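Local coordinates for 3-dehydroquinate dehydratase (Clostridium difficile, PDB 4H3D), which catalyses the cis-dehydration of 3-dehydroquinate to 3-dehydroshikimate, the third step of the chorismate pathway, through an imine formed with an active-site lysine, at residues 142-147 with 163-168; 171-176 with 200-205. One frame throughout, in Å; residues are numbered along the deposited sequence.

Contact 1: residues 142-147 with 163-168; sequences VIISNH and CRMQEL. With SHL (5-hydroxy-6-methyl-4-oxo-4H-pyran-2-carboxylic acid), chain I.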
# COMPACT_ATOMS: atom_id res chain seq x y z
N VAL B 142 7.37 -5.18 -26.30
CA VAL B 142 5.93 -5.23 -26.41
C VAL B 142 5.24 -5.56 -25.11
O VAL B 142 5.59 -6.50 -24.41
CB VAL B 142 5.50 -6.25 -27.48
CG1 VAL B 142 3.94 -6.31 -27.58
CG2 VAL B 142 6.09 -5.87 -28.84
N ILE B 143 4.26 -4.73 -24.79
CA ILE B 143 3.35 -4.97 -23.70
C ILE B 143 2.10 -5.53 -24.39
O ILE B 143 1.63 -4.95 -25.36
CB ILE B 143 2.93 -3.64 -22.98
CG1 ILE B 143 4.07 -3.10 -22.12
CG2 ILE B 143 1.70 -3.86 -22.11
CD1 ILE B 143 3.75 -1.76 -21.49
N ILE B 144 1.61 -6.70 -23.96
CA ILE B 144 0.32 -7.19 -24.45
C ILE B 144 -0.60 -6.95 -23.27
O ILE B 144 -0.33 -7.40 -22.17
CB ILE B 144 0.35 -8.65 -24.88
CG1 ILE B 144 1.33 -8.84 -26.03
CG2 ILE B 144 -1.08 -9.12 -25.25
CD1 ILE B 144 1.41 -10.29 -26.61
N SER B 145 -1.67 -6.21 -23.48
CA SER B 145 -2.54 -5.84 -22.38
C SER B 145 -3.95 -6.38 -22.49
O SER B 145 -4.44 -6.71 -23.57
CB SER B 145 -2.61 -4.31 -22.26
OG SER B 145 -3.23 -3.73 -23.40
N ASN B 146 -4.60 -6.45 -21.33
CA ASN B 146 -6.01 -6.86 -21.23
C ASN B 146 -6.64 -6.11 -20.06
O ASN B 146 -6.01 -5.90 -19.02
CB ASN B 146 -6.13 -8.36 -21.04
CG ASN B 146 -7.57 -8.85 -20.94
OD1 ASN B 146 -7.95 -9.44 -19.93
ND2 ASN B 146 -8.38 -8.57 -21.95
N HIS B 147 -7.90 -5.70 -20.24
CA HIS B 147 -8.63 -4.96 -19.23
C HIS B 147 -10.02 -5.52 -18.97
O HIS B 147 -10.67 -6.06 -19.88
CB HIS B 147 -8.82 -3.53 -19.69
CG HIS B 147 -7.55 -2.85 -20.07
ND1 HIS B 147 -6.92 -3.08 -21.28
CD2 HIS B 147 -6.78 -1.95 -19.41
CE1 HIS B 147 -5.82 -2.35 -21.34
NE2 HIS B 147 -5.71 -1.66 -20.22
N CYS B 163 -0.26 -15.92 -18.74
CA CYS B 163 0.48 -17.00 -19.41
C CYS B 163 0.28 -16.94 -20.94
O CYS B 163 1.23 -17.13 -21.71
CB CYS B 163 0.07 -18.37 -18.89
SG CYS B 163 0.63 -18.70 -17.23
N ARG B 164 -0.94 -16.65 -21.38
CA ARG B 164 -1.21 -16.55 -22.81
C ARG B 164 -0.38 -15.40 -23.44
O ARG B 164 0.16 -15.52 -24.57
CB ARG B 164 -2.70 -16.38 -23.09
CG ARG B 164 -3.08 -16.37 -24.58
CD ARG B 164 -2.61 -17.63 -25.31
NE ARG B 164 -2.80 -17.52 -26.76
CZ ARG B 164 -2.12 -18.22 -27.66
NH1 ARG B 164 -2.37 -18.03 -28.96
NH2 ARG B 164 -1.18 -19.08 -27.30
N MET B 165 -0.27 -14.30 -22.69
CA MET B 165 0.51 -13.15 -23.14
C MET B 165 1.98 -13.53 -23.29
O MET B 165 2.64 -13.10 -24.24
CB MET B 165 0.35 -11.99 -22.18
CG MET B 165 -1.05 -11.38 -22.19
SD MET B 165 -1.24 -10.34 -20.77
CE MET B 165 -2.84 -9.62 -21.03
N GLN B 166 2.50 -14.34 -22.38
CA GLN B 166 3.88 -14.85 -22.54
C GLN B 166 3.99 -15.70 -23.79
O GLN B 166 4.95 -15.56 -24.58
CB GLN B 166 4.33 -15.67 -21.33
CG GLN B 166 4.60 -14.86 -20.10
CD GLN B 166 5.29 -15.67 -19.01
OE1 GLN B 166 6.06 -15.14 -18.22
NE2 GLN B 166 5.02 -16.98 -18.97
N GLU B 167 3.02 -16.59 -24.00
CA GLU B 167 3.03 -17.48 -25.16
C GLU B 167 2.99 -16.69 -26.47
O GLU B 167 3.57 -17.12 -27.47
CB GLU B 167 1.86 -18.48 -25.11
CG GLU B 167 1.95 -19.48 -23.96
CD GLU B 167 0.67 -20.30 -23.77
OE1 GLU B 167 -0.27 -20.17 -24.60
OE2 GLU B 167 0.60 -21.07 -22.78
N LEU B 168 2.32 -15.55 -26.46
CA LEU B 168 2.22 -14.69 -27.64
C LEU B 168 3.47 -13.81 -27.85
O LEU B 168 3.55 -13.05 -28.80
CB LEU B 168 0.96 -13.84 -27.58
CG LEU B 168 -0.33 -14.61 -27.86
CD1 LEU B 168 -1.57 -13.78 -27.47
CD2 LEU B 168 -0.41 -15.07 -29.32
OAD SHL I . -3.21 3.64 -14.45
CAH SHL I . -4.31 3.20 -14.86
OAA SHL I . -5.39 3.51 -14.29
CAK SHL I . -4.32 2.31 -16.00
OAG SHL I . -3.06 1.98 -16.61
CAF SHL I . -3.05 1.28 -17.83
CAL SHL I . -1.87 1.08 -18.47
CAJ SHL I . -4.25 0.93 -18.35
OAC SHL I . -4.29 0.29 -19.52
CAI SHL I . -5.42 1.21 -17.71
CAE SHL I . -5.46 1.88 -16.55
OAB SHL I . -6.57 0.82 -18.23

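Contact 2: residues 171-176 with 200-205; sequences DLPKIA and ADRPII. With SHL (5-hydroxy-6-methyl-4-oxo-4H-pyran-2-carboxylic acid), chain I.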
# COMPACT_ATOMS: atom_id res chain seq x y z
N ASP B 171 6.85 -9.05 -24.12
CA ASP B 171 7.98 -8.86 -23.26
C ASP B 171 7.45 -8.55 -21.86
O ASP B 171 8.09 -8.90 -20.86
CB ASP B 171 8.84 -7.69 -23.76
CG ASP B 171 9.44 -7.97 -25.13
OD1 ASP B 171 10.45 -8.69 -25.19
OD2 ASP B 171 8.92 -7.44 -26.13
N LEU B 172 6.26 -7.92 -21.80
CA LEU B 172 5.64 -7.48 -20.55
C LEU B 172 4.12 -7.65 -20.56
O LEU B 172 3.39 -6.77 -21.03
CB LEU B 172 5.96 -5.98 -20.31
CG LEU B 172 7.42 -5.58 -20.11
CD1 LEU B 172 7.57 -4.04 -20.16
CD2 LEU B 172 7.99 -6.15 -18.80
N PRO B 173 3.64 -8.81 -20.09
CA PRO B 173 2.21 -9.01 -19.93
C PRO B 173 1.62 -7.97 -18.98
O PRO B 173 2.23 -7.68 -17.95
CB PRO B 173 2.11 -10.38 -19.29
CG PRO B 173 3.33 -11.09 -19.68
CD PRO B 173 4.40 -10.02 -19.78
N LYS B 174 0.45 -7.44 -19.32
CA LYS B 174 -0.19 -6.44 -18.49
C LYS B 174 -1.66 -6.73 -18.33
O LYS B 174 -2.36 -6.99 -19.32
CB LYS B 174 -0.05 -5.05 -19.11
CG LYS B 174 -0.83 -3.94 -18.35
CD LYS B 174 -0.73 -2.61 -19.03
CE LYS B 174 -1.51 -1.55 -18.26
NZ LYS B 174 -1.48 -0.22 -18.95
N ILE B 175 -2.15 -6.67 -17.10
CA ILE B 175 -3.56 -6.84 -16.84
C ILE B 175 -4.06 -5.84 -15.84
O ILE B 175 -3.41 -5.54 -14.84
CB ILE B 175 -3.97 -8.31 -16.46
CG1 ILE B 175 -5.48 -8.49 -16.63
CG2 ILE B 175 -3.53 -8.68 -15.05
CD1 ILE B 175 -5.94 -9.93 -16.57
N ALA B 176 -5.21 -5.25 -16.16
CA ALA B 176 -5.87 -4.28 -15.29
C ALA B 176 -7.32 -4.74 -15.09
O ALA B 176 -8.04 -4.98 -16.07
CB ALA B 176 -5.83 -2.88 -15.92
N ALA B 200 5.81 -17.00 -14.33
CA ALA B 200 6.45 -15.98 -15.12
C ALA B 200 7.94 -16.22 -15.40
O ALA B 200 8.70 -16.60 -14.51
CB ALA B 200 6.27 -14.62 -14.46
N ASP B 201 8.34 -16.01 -16.65
CA ASP B 201 9.76 -16.05 -16.97
C ASP B 201 10.19 -14.68 -17.49
O ASP B 201 11.22 -14.55 -18.13
CB ASP B 201 10.13 -17.20 -17.92
CG ASP B 201 9.49 -17.09 -19.29
OD1 ASP B 201 8.80 -16.08 -19.60
OD2 ASP B 201 9.67 -18.05 -20.06
N ARG B 202 9.37 -13.67 -17.20
CA ARG B 202 9.64 -12.27 -17.58
C ARG B 202 8.84 -11.36 -16.63
O ARG B 202 7.98 -11.84 -15.88
CB ARG B 202 9.23 -12.04 -19.02
CG ARG B 202 7.73 -12.10 -19.25
CD ARG B 202 7.44 -12.46 -20.70
NE ARG B 202 7.80 -13.85 -21.00
CZ ARG B 202 7.82 -14.37 -22.23
NH1 ARG B 202 8.15 -15.65 -22.40
NH2 ARG B 202 7.53 -13.63 -23.29
N PRO B 203 9.11 -10.04 -16.67
CA PRO B 203 8.37 -9.17 -15.76
C PRO B 203 6.93 -9.02 -16.22
O PRO B 203 6.64 -9.13 -17.42
CB PRO B 203 9.12 -7.84 -15.83
CG PRO B 203 10.40 -8.14 -16.63
CD PRO B 203 10.03 -9.28 -17.52
N ILE B 204 6.04 -8.79 -15.25
CA ILE B 204 4.63 -8.60 -15.49
C ILE B 204 4.18 -7.30 -14.87
O ILE B 204 4.85 -6.75 -13.97
CB ILE B 204 3.78 -9.77 -14.94
CG1 ILE B 204 3.85 -9.82 -13.41
CG2 ILE B 204 4.27 -11.13 -15.56
CD1 ILE B 204 3.01 -10.90 -12.78
N ILE B 205 3.05 -6.81 -15.38
CA ILE B 205 2.43 -5.57 -14.95
C ILE B 205 0.99 -5.86 -14.59
O ILE B 205 0.23 -6.37 -15.42
CB ILE B 205 2.41 -4.54 -16.12
CG1 ILE B 205 3.81 -4.30 -16.67
CG2 ILE B 205 1.73 -3.23 -15.68
CD1 ILE B 205 3.80 -3.62 -18.10
OAD SHL I . -3.21 3.64 -14.45
CAH SHL I . -4.31 3.20 -14.86
OAA SHL I . -5.39 3.51 -14.29
CAK SHL I . -4.32 2.31 -16.00
OAG SHL I . -3.06 1.98 -16.61
CAF SHL I . -3.05 1.28 -17.83
CAL SHL I . -1.87 1.08 -18.47
CAJ SHL I . -4.25 0.93 -18.35
OAC SHL I . -4.29 0.29 -19.52
CAI SHL I . -5.42 1.21 -17.71
CAE SHL I . -5.46 1.88 -16.55
OAB SHL I . -6.57 0.82 -18.23

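Contact 1: residues 142-147 with 163-168
Met165 reaches from the last turns of helix 155-167 down onto the backbone of strand 141-148 and makes the tight part of this contact. Its CG stands anti to its own carbonyl carbon (chi1 -69°) and the chain runs extended from there, which carries the thioether past Ile144 to the strand. SD comes to 3.4 Å from Ile144 O, a close van der Waals approach, and the terminal methyl CE settles 3.5 Å from Asn146 CB. Ile144 and Met165 run side by side, pointing opposite ways, with Ile144 CG2 3.8 Å from Met165 CG. The other branch of Ile144 points to the end of the helix, where CD1 meets Leu168 CB at 3.7 Å, the two side chains lying roughly perpendicular. Pro173 of the next strand touches Met165 as well.

The outer side, at the end of the helix, is looser and more open to solvent. Leu168 is partly exposed, and one of its methyls, CD2, lies over a face of the Arg164 guanidinium, offset toward the rim. Within the helix, and not across the contact, Arg164 NH2 holds Glu167 OE1 at 3.1 Å in a salt bridge on the anti lone pair, the oxygen lying in the guanidinium plane.

Ser145 and His147 belong to the strand's other face. Ser145 OG bonds Asp118, while His147 NE2 lies 2.5 Å from OAC of the bound comenic acid derivative, a short hydrogen bond at the ring edge; ND1 is held by Glu90. Helix and strand run nearly antiparallel, at 148°, as expected for a beta-alpha-beta unit of a TIM barrel: Ile144, Met165 and Leu168, with Asn146 CB, pack the strand against its outer helix, and the proton donor/acceptor His147 faces the active site within.

Contact 2: residues 171-176 with 200-205
Pro173 and Ile175, the neighbours of Lys174, each hydrogen-bond to Ile205 through the main chain, on the two sides of a parallel Lys174-Ile205 bridge. Ile205 N gives to Pro173 O at 2.8 Å, and Ile175 N gives to Ile205 O at 2.9 Å. Between them Lys174 CA approaches Ile205 O to 3.1 Å in a CA-H...O contact.

The apolar contacts lie at the bridge and run back from it toward the N-terminal ends of both segments. Ile205 is central: CG2 touches the lysine stem at Lys174 CG, 3.8 Å away, and CD1 reaches back to Leu172 CB. Leu172 in turn sets CD2 3.6 Å from Pro203 CB. One polar atom is caught in this packing: Pro203 O, 3.4 Å from Pro173 CD, is buried and has no hydrogen-bonding partner in the model.

Charge gathers at the start of both segments. Arg202 takes Asp201 OD1 side-on with NE and NH1, the oxygen lying in the guanidinium plane, while NH2 bonds Ala170 O. The aliphatic part of Arg202 packs against Asp171 O; the Asp171 carboxylate is engaged elsewhere, by Arg6 and His136 among others.

The remaining bond is covalent. Lys174 is extended throughout, with CG anti to the backbone N (chi1 174°), and its NZ sits 1.4 Å from CAL of the ligand. Lys174 is the residue that forms the Schiff base with substrate; here that nitrogen is covalently bound to the modified comenic acid, and the strand pairing at its base is consistent with a fixed exit point for the side chain.

How the contacts relate
From the N terminus, strand 141-148 comes first, and contact 1 closes the short loop back onto it from helix 155-167. The chain then turns directly into strand 172-177, and contact 2 closes a second loop, around helix 182-199, as strand 205-208 begins. The two loops stand in series, neither enclosing nor crossing the other. They are nonetheless stitched together: Val142 N bonds Asp171 OD2, Gln166 OE1 accepts from Asp201 N, and the Met165 methyl packs on Lys174 O. Together they tie three successive parallel strands of the barrel to the helix between the first two, and bring His147 and Lys174 to one ligand.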